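Local structure of GST N-terminal domain-containing protein (3IC8) at residues L102-H105 with A106-V110; F14-K17 with A18-M21; R288-N291 with R292-V295. The protein is of unknown function, but its glutathione S-transferase-like domains suggest a glutathione-dependent transferase. All coordinates share one frame; numbering follows the deposited sequence.

Interaction 1: L102-H105 with A106-V110; sequences LFLH and AVSLV
Phe103 and Val107 make an i to i+4 contact on the last turns of helix 88-110, a CH-pi packing carried by the helix's own backbone ladder. CG1 of Val107 lies over one face of the phenyl ring, 4.2 Å from the centroid of the Phe103 ring and 18° off its normal, displaced toward the rim where CZ and CE2 are the carbons it approaches. With CG of Phe103 anti to the backbone N (chi1 177°) and the ring plane roughly perpendicular to the CA-CB-CG plane, a face is turned to the valine. The other valine methyl, CG2, rests against two backbone oxygens, 3.3 Å from Phe103 O and 3.4 Å from Leu104 O.

One turn is bonded to the next by regular helical bonds, among them Val107 N to Phe103 O at 3.1 Å and Ala106 N to Leu102 O at 3.1 Å. Leu104 O is gripped twice. It accepts from Ser108 N at 3.2 Å and also from Ser108 OG at 3.1 Å, the two donors reaching it from opposite faces of the carbonyl plane. The serine hydroxyl folds back for this because OG sits beside its own backbone N (chi1 -65°), so a polar group on a largely apolar helix is satisfied inside the same helix. Leu104 CD1 stays near that hydroxyl.

Around the helix, Leu102, Ala106 and Val110 form a strip against helix 180-193, at Thr188 and Leu192. His105 is directed to helix 149-167, where its ring meets Phe159 edge-to-face. Val107 and Ser108 instead face Met116 of the second subunit, while Phe103 turns to Phe14, in the loop leading into helix 16-25.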
loop_
_atom_site.group_PDB
_atom_site.type_symbol
_atom_site.label_atom_id
_atom_site.label_comp_id
_atom_site.label_asym_id
_atom_site.label_seq_id
_atom_site.Cartn_x
_atom_site.Cartn_y
_atom_site.Cartn_z
ATOM N N LEU A 102 -17.416 -21.692 8.540
ATOM C CA LEU A 102 -17.091 -20.292 8.493
ATOM C C LEU A 102 -17.810 -19.509 7.422
ATOM O O LEU A 102 -18.233 -18.415 7.644
ATOM C CB LEU A 102 -15.591 -20.115 8.362
ATOM C CG LEU A 102 -14.976 -18.897 9.006
ATOM C CD1 LEU A 102 -15.382 -18.711 10.417
ATOM C CD2 LEU A 102 -13.535 -18.995 8.897
ATOM N N PHE A 103 -17.908 -20.104 6.252
ATOM C CA PHE A 103 -18.572 -19.543 5.112
ATOM C C PHE A 103 -20.038 -19.346 5.384
ATOM O O PHE A 103 -20.602 -18.383 4.983
ATOM C CB PHE A 103 -18.381 -20.479 3.927
ATOM C CG PHE A 103 -19.080 -20.050 2.679
ATOM C CD1 PHE A 103 -18.471 -19.253 1.778
ATOM C CD2 PHE A 103 -20.332 -20.479 2.399
ATOM C CE1 PHE A 103 -19.095 -18.879 0.669
ATOM C CE2 PHE A 103 -20.952 -20.090 1.277
ATOM C CZ PHE A 103 -20.331 -19.301 0.416
ATOM N N LEU A 104 -20.640 -20.298 6.057
ATOM C CA LEU A 104 -22.014 -20.221 6.394
ATOM C C LEU A 104 -22.330 -19.078 7.313
ATOM O O LEU A 104 -23.276 -18.392 7.112
ATOM C CB LEU A 104 -22.443 -21.517 7.027
ATOM C CG LEU A 104 -23.883 -21.616 7.448
ATOM C CD1 LEU A 104 -24.764 -21.146 6.348
ATOM C CD2 LEU A 104 -24.167 -23.009 7.721
ATOM N N HIS A 105 -21.515 -18.863 8.312
ATOM C CA HIS A 105 -21.689 -17.733 9.177
ATOM C C HIS A 105 -21.532 -16.435 8.435
ATOM O O HIS A 105 -22.281 -15.534 8.623
ATOM C CB HIS A 105 -20.653 -17.772 10.274
ATOM C CG HIS A 105 -20.866 -18.858 11.258
ATOM N ND1 HIS A 105 -21.299 -18.628 12.534
ATOM C CD2 HIS A 105 -20.733 -20.189 11.144
ATOM C CE1 HIS A 105 -21.425 -19.769 13.167
ATOM N NE2 HIS A 105 -21.086 -20.732 12.344
ATOM N N ALA A 106 -20.534 -16.334 7.594
ATOM C CA ALA A 106 -20.284 -15.086 6.917
ATOM C C ALA A 106 -21.420 -14.646 6.014
ATOM O O ALA A 106 -21.765 -13.514 5.993
ATOM C CB ALA A 106 -19.000 -15.155 6.170
ATOM N N VAL A 107 -21.975 -15.565 5.263
ATOM C CA VAL A 107 -23.133 -15.306 4.432
ATOM C C VAL A 107 -24.443 -15.006 5.141
ATOM O O VAL A 107 -25.250 -14.296 4.624
ATOM C CB VAL A 107 -23.275 -16.285 3.282
ATOM C CG1 VAL A 107 -22.060 -16.258 2.474
ATOM C CG2 VAL A 107 -23.521 -17.635 3.759
ATOM N N SER A 108 -24.658 -15.609 6.288
ATOM C CA SER A 108 -25.816 -15.302 7.086
ATOM C C SER A 108 -25.788 -13.886 7.572
ATOM O O SER A 108 -26.791 -13.235 7.613
ATOM C CB SER A 108 -25.921 -16.215 8.301
ATOM O OG SER A 108 -26.124 -17.539 7.943
ATOM N N LEU A 109 -24.630 -13.443 7.991
ATOM C CA LEU A 109 -24.481 -12.126 8.495
ATOM C C LEU A 109 -24.725 -11.060 7.481
ATOM O O LEU A 109 -25.349 -10.089 7.769
ATOM C CB LEU A 109 -23.075 -11.956 9.007
ATOM C CG LEU A 109 -22.728 -12.524 10.356
ATOM C CD1 LEU A 109 -21.301 -12.310 10.652
ATOM C CD2 LEU A 109 -23.551 -11.898 11.376
ATOM N N VAL A 110 -24.154 -11.214 6.316
ATOM C CA VAL A 110 -24.310 -10.272 5.253
ATOM C C VAL A 110 -25.674 -10.192 4.613
ATOM O O VAL A 110 -26.206 -9.127 4.402
ATOM C CB VAL A 110 -23.313 -10.591 4.177
ATOM C CG1 VAL A 110 -23.494 -9.717 3.009
ATOM C CG2 VAL A 110 -21.951 -10.484 4.707
#

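Interaction 2: F14-K17 with A18-M21; sequences FAEK and ARLM
Glu16 and Arg19, three residues apart at the start of helix 16-25, are joined by a salt bridge that uses one carboxylate oxygen. Arg19 NH2 donates to Glu16 OE2 at 3.0 Å, with OE2 lying in the guanidinium plane, and Arg19 NE adds a weak bond of 3.3 Å to OE2 of Glu16. The two side chains cross at about a right angle, their flat groups 65° apart. One face of the guanidinium is covered by Ala15 O, 3.4 Å above its centre.

The remaining polar ends are all taken. Glu16 OE1 accepts from His220 NE2; Arg19 NH1 goes to Tyr9 O and NH2 also to Ser12 O, so the arginine ties the loop after strand 4-8 to the helix. Lys17 sends NZ to Asp99 in a salt bridge, its chain bent at the end (chi3 95°), while its CG touches the selenium, SE, of Met21 (a selenomethionine) at 3.9 Å. Glu16 O and Lys17 O are met by Leu20 N and Met21 N. Ahead of them a water spans the first turn, donating to Phe14 O at 2.9 Å and accepting from Ala18 N.

This is the loop-to-helix junction of a beta-alpha-beta unit, strand 4-8, helix 16-25 and strand 28-33, as at the start of the thioredoxin-like domain of glutathione S-transferases.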
loop_
_atom_site.group_PDB
_atom_site.type_symbol
_atom_site.label_atom_id
_atom_site.label_comp_id
_atom_site.label_asym_id
_atom_site.label_seq_id
_atom_site.Cartn_x
_atom_site.Cartn_y
_atom_site.Cartn_z
ATOM N N PHE A 14 -19.402 -15.048 -4.970
ATOM C CA PHE A 14 -19.254 -16.464 -4.777
ATOM C C PHE A 14 -18.115 -17.088 -5.558
ATOM O O PHE A 14 -17.598 -18.100 -5.178
ATOM C CB PHE A 14 -20.575 -17.176 -4.991
ATOM C CG PHE A 14 -21.583 -16.900 -3.926
ATOM C CD1 PHE A 14 -21.722 -17.719 -2.859
ATOM C CD2 PHE A 14 -22.386 -15.806 -3.999
ATOM C CE1 PHE A 14 -22.619 -17.446 -1.916
ATOM C CE2 PHE A 14 -23.278 -15.549 -3.048
ATOM C CZ PHE A 14 -23.398 -16.361 -2.016
ATOM N N ALA A 15 -17.732 -16.456 -6.651
ATOM C CA ALA A 15 -16.693 -16.924 -7.516
ATOM C C ALA A 15 -15.346 -16.294 -7.262
ATOM O O ALA A 15 -14.446 -16.495 -8.015
ATOM C CB ALA A 15 -17.087 -16.713 -8.915
ATOM N N GLU A 16 -15.234 -15.484 -6.237
ATOM C CA GLU A 16 -13.994 -14.819 -5.908
ATOM C C GLU A 16 -12.861 -15.723 -5.490
ATOM O O GLU A 16 -11.745 -15.488 -5.812
ATOM C CB GLU A 16 -14.233 -13.709 -4.907
ATOM C CG GLU A 16 -13.064 -12.854 -4.626
ATOM C CD GLU A 16 -12.695 -11.916 -5.743
ATOM O OE1 GLU A 16 -11.692 -11.240 -5.573
ATOM O OE2 GLU A 16 -13.374 -11.847 -6.767
ATOM N N LYS A 17 -13.158 -16.768 -4.754
ATOM C CA LYS A 17 -12.114 -17.613 -4.268
ATOM C C LYS A 17 -11.348 -18.212 -5.427
ATOM O O LYS A 17 -10.168 -18.222 -5.401
ATOM C CB LYS A 17 -12.673 -18.693 -3.349
ATOM C CG LYS A 17 -11.772 -19.880 -3.142
ATOM C CD LYS A 17 -11.952 -20.544 -1.822
ATOM C CE LYS A 17 -12.897 -21.705 -1.884
ATOM N NZ LYS A 17 -12.293 -22.922 -1.378
ATOM N N ALA A 18 -12.020 -18.674 -6.453
ATOM C CA ALA A 18 -11.361 -19.278 -7.596
ATOM C C ALA A 18 -10.455 -18.339 -8.355
ATOM O O ALA A 18 -9.439 -18.730 -8.833
ATOM C CB ALA A 18 -12.347 -19.846 -8.495
ATOM N N ARG A 19 -10.868 -17.098 -8.464
ATOM C CA ARG A 19 -10.102 -16.057 -9.072
ATOM C C ARG A 19 -8.808 -15.765 -8.322
ATOM O O ARG A 19 -7.791 -15.527 -8.908
ATOM C CB ARG A 19 -10.979 -14.821 -9.118
ATOM C CG ARG A 19 -11.303 -14.350 -10.471
ATOM C CD ARG A 19 -12.765 -14.118 -10.745
ATOM N NE ARG A 19 -13.525 -13.493 -9.680
ATOM C CZ ARG A 19 -14.844 -13.491 -9.620
ATOM N NH1 ARG A 19 -15.550 -14.061 -10.544
ATOM N NH2 ARG A 19 -15.460 -12.933 -8.630
ATOM N N LEU A 20 -8.887 -15.744 -7.008
ATOM C CA LEU A 20 -7.735 -15.578 -6.158
ATOM C C LEU A 20 -6.811 -16.741 -6.306
ATOM O O LEU A 20 -5.637 -16.593 -6.243
ATOM C CB LEU A 20 -8.113 -15.339 -4.709
ATOM C CG LEU A 20 -8.826 -14.034 -4.453
ATOM C CD1 LEU A 20 -9.575 -14.041 -3.188
ATOM C CD2 LEU A 20 -7.949 -12.862 -4.533
HETATM N N MSE A 21 -7.373 -17.911 -6.492
HETATM C CA MSE A 21 -6.595 -19.103 -6.645
HETATM C C MSE A 21 -5.757 -18.985 -7.889
HETATM O O MSE A 21 -4.618 -19.344 -7.907
HETATM C CB MSE A 21 -7.488 -20.326 -6.706
HETATM C CG MSE A 21 -7.941 -20.873 -5.383
HETATM SE SE MSE A 21 -9.439 -22.045 -5.428
HETATM C CE MSE A 21 -8.750 -23.468 -6.379
HETATM O O HOH W 1 -15.037 -19.254 -5.684
#

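Interaction 3: R288-N291 with R292-V295; sequences REDN and RAGV
Asp290 and the backbone of Arg292 and Ala293 meet where the chain reverses after strand 284-290. Arg292 comes first: its CB lies 3.8 Å from Asp290 OD2, and its long chain, bent at chi2 and chi3, leads off to a salt bridge with Asp42 on helix 41-47. Next, Ala293 gives its N-H to OD2 of Asp290 at 3.1 Å, a nearly straight bond (167°) to the anti lone pair of that oxygen. CG of Asp290, anti to its own N (chi1 -174°), places the carboxylate over the loop for this; OD1 meanwhile takes a weak bond and salt bridge from NH2 of Arg288, an arginine whose NH1 donates to Ala45 O.

Together with the backbone bond from Gly294 N to Asp290 O, at 2.9 Å, the Ala293 bond makes an Asx motif that closes the three-residue loop 291-293 of a beta-hairpin. Gly294 pairs with Asp290 as an antiparallel hydrogen-bonded pair, returning its O to Asp290 N at 2.7 Å, though in both bonds the donor stands above the carbonyl plane. Its positive phi (83°) would press a CB on the preceding carbonyl, which calls for glycine. Val295 then faces Glu289 as a non-hydrogen-bonded pair: CG2 of Val295 comes 4.2 Å from Glu289 CD, and Val295 CA makes a CA-H...O contact of 3.6 Å with Arg288 O, just where the chain turns a corner.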
loop_
_atom_site.group_PDB
_atom_site.type_symbol
_atom_site.label_atom_id
_atom_site.label_comp_id
_atom_site.label_asym_id
_atom_site.label_seq_id
_atom_site.Cartn_x
_atom_site.Cartn_y
_atom_site.Cartn_z
ATOM N N ARG A 288 -18.085 -38.735 -21.224
ATOM C CA ARG A 288 -19.361 -38.528 -21.862
ATOM C C ARG A 288 -19.141 -37.928 -23.222
ATOM O O ARG A 288 -18.139 -37.327 -23.456
ATOM C CB ARG A 288 -20.249 -37.629 -21.027
ATOM C CG ARG A 288 -19.607 -36.369 -20.604
ATOM C CD ARG A 288 -20.556 -35.503 -19.881
ATOM N NE ARG A 288 -21.611 -35.025 -20.734
ATOM C CZ ARG A 288 -21.535 -33.927 -21.460
ATOM N NH1 ARG A 288 -20.463 -33.186 -21.423
ATOM N NH2 ARG A 288 -22.550 -33.565 -22.198
ATOM N N GLU A 289 -20.088 -38.099 -24.123
ATOM C CA GLU A 289 -19.952 -37.569 -25.460
ATOM C C GLU A 289 -21.040 -36.557 -25.720
ATOM O O GLU A 289 -22.181 -36.843 -25.524
ATOM C CB GLU A 289 -20.027 -38.713 -26.459
ATOM C CG GLU A 289 -19.868 -38.322 -27.903
ATOM C CD GLU A 289 -19.580 -39.506 -28.802
ATOM O OE1 GLU A 289 -19.817 -40.648 -28.382
ATOM O OE2 GLU A 289 -19.113 -39.293 -29.930
ATOM N N ASP A 290 -20.677 -35.356 -26.117
ATOM C CA ASP A 290 -21.662 -34.322 -26.298
ATOM C C ASP A 290 -21.817 -33.985 -27.756
ATOM O O ASP A 290 -20.884 -34.071 -28.502
ATOM C CB ASP A 290 -21.306 -33.071 -25.507
ATOM C CG ASP A 290 -22.381 -32.024 -25.563
ATOM O OD1 ASP A 290 -23.382 -32.140 -24.858
ATOM O OD2 ASP A 290 -22.230 -31.082 -26.331
ATOM N N ASN A 291 -23.019 -33.610 -28.156
ATOM C CA ASN A 291 -23.272 -33.395 -29.557
ATOM C C ASN A 291 -22.445 -32.272 -30.137
ATOM O O ASN A 291 -21.904 -32.414 -31.202
ATOM C CB ASN A 291 -24.752 -33.120 -29.776
ATOM C CG ASN A 291 -25.567 -34.383 -29.932
ATOM O OD1 ASN A 291 -25.048 -35.436 -30.249
ATOM N ND2 ASN A 291 -26.860 -34.273 -29.714
ATOM N N ARG A 292 -22.397 -31.134 -29.473
ATOM C CA ARG A 292 -21.397 -30.124 -29.760
ATOM C C ARG A 292 -19.954 -30.308 -29.343
ATOM O O ARG A 292 -19.067 -30.032 -30.100
ATOM C CB ARG A 292 -21.864 -28.770 -29.290
ATOM C CG ARG A 292 -23.156 -28.371 -29.868
ATOM C CD ARG A 292 -23.962 -27.695 -28.848
ATOM N NE ARG A 292 -23.713 -26.280 -28.880
ATOM C CZ ARG A 292 -23.794 -25.498 -27.830
ATOM N NH1 ARG A 292 -24.118 -25.987 -26.656
ATOM N NH2 ARG A 292 -23.561 -24.230 -27.966
ATOM N N ALA A 293 -19.712 -30.695 -28.106
ATOM C CA ALA A 293 -18.352 -30.728 -27.588
ATOM C C ALA A 293 -17.561 -31.996 -27.823
ATOM O O ALA A 293 -16.378 -32.019 -27.619
ATOM C CB ALA A 293 -18.339 -30.377 -26.149
ATOM N N GLY A 294 -18.202 -33.059 -28.245
ATOM C CA GLY A 294 -17.469 -34.266 -28.502
ATOM C C GLY A 294 -17.225 -35.056 -27.267
ATOM O O GLY A 294 -17.964 -34.962 -26.327
ATOM N N VAL A 295 -16.182 -35.852 -27.287
ATOM C CA VAL A 295 -15.857 -36.678 -26.162
ATOM C C VAL A 295 -15.161 -35.861 -25.113
ATOM O O VAL A 295 -14.249 -35.124 -25.403
ATOM C CB VAL A 295 -14.959 -37.803 -26.555
ATOM C CG1 VAL A 295 -14.556 -38.554 -25.355
ATOM C CG2 VAL A 295 -15.642 -38.689 -27.507
#

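In the fold
Interactions 1 and 2 are direct neighbours: their centres lie 16 Å apart, and Phe103 CZ packs on Phe14 CE1 at 3.8 Å. The same helix 88-110 is also reached from helix 16-25 by Lys17, and both contacts lean on helix 180-193. The hairpin of interaction 3 stands apart, with nearest atoms about 20 Å from interaction 2 and about 26 Å from interaction 1, on the opposite side of the chain's centre from the latter. Among the three, interaction 2 is probably nearest the glutathione site, since relatives bind glutathione by the start of this helix; Pro54 beside it probably matches their cis-proline.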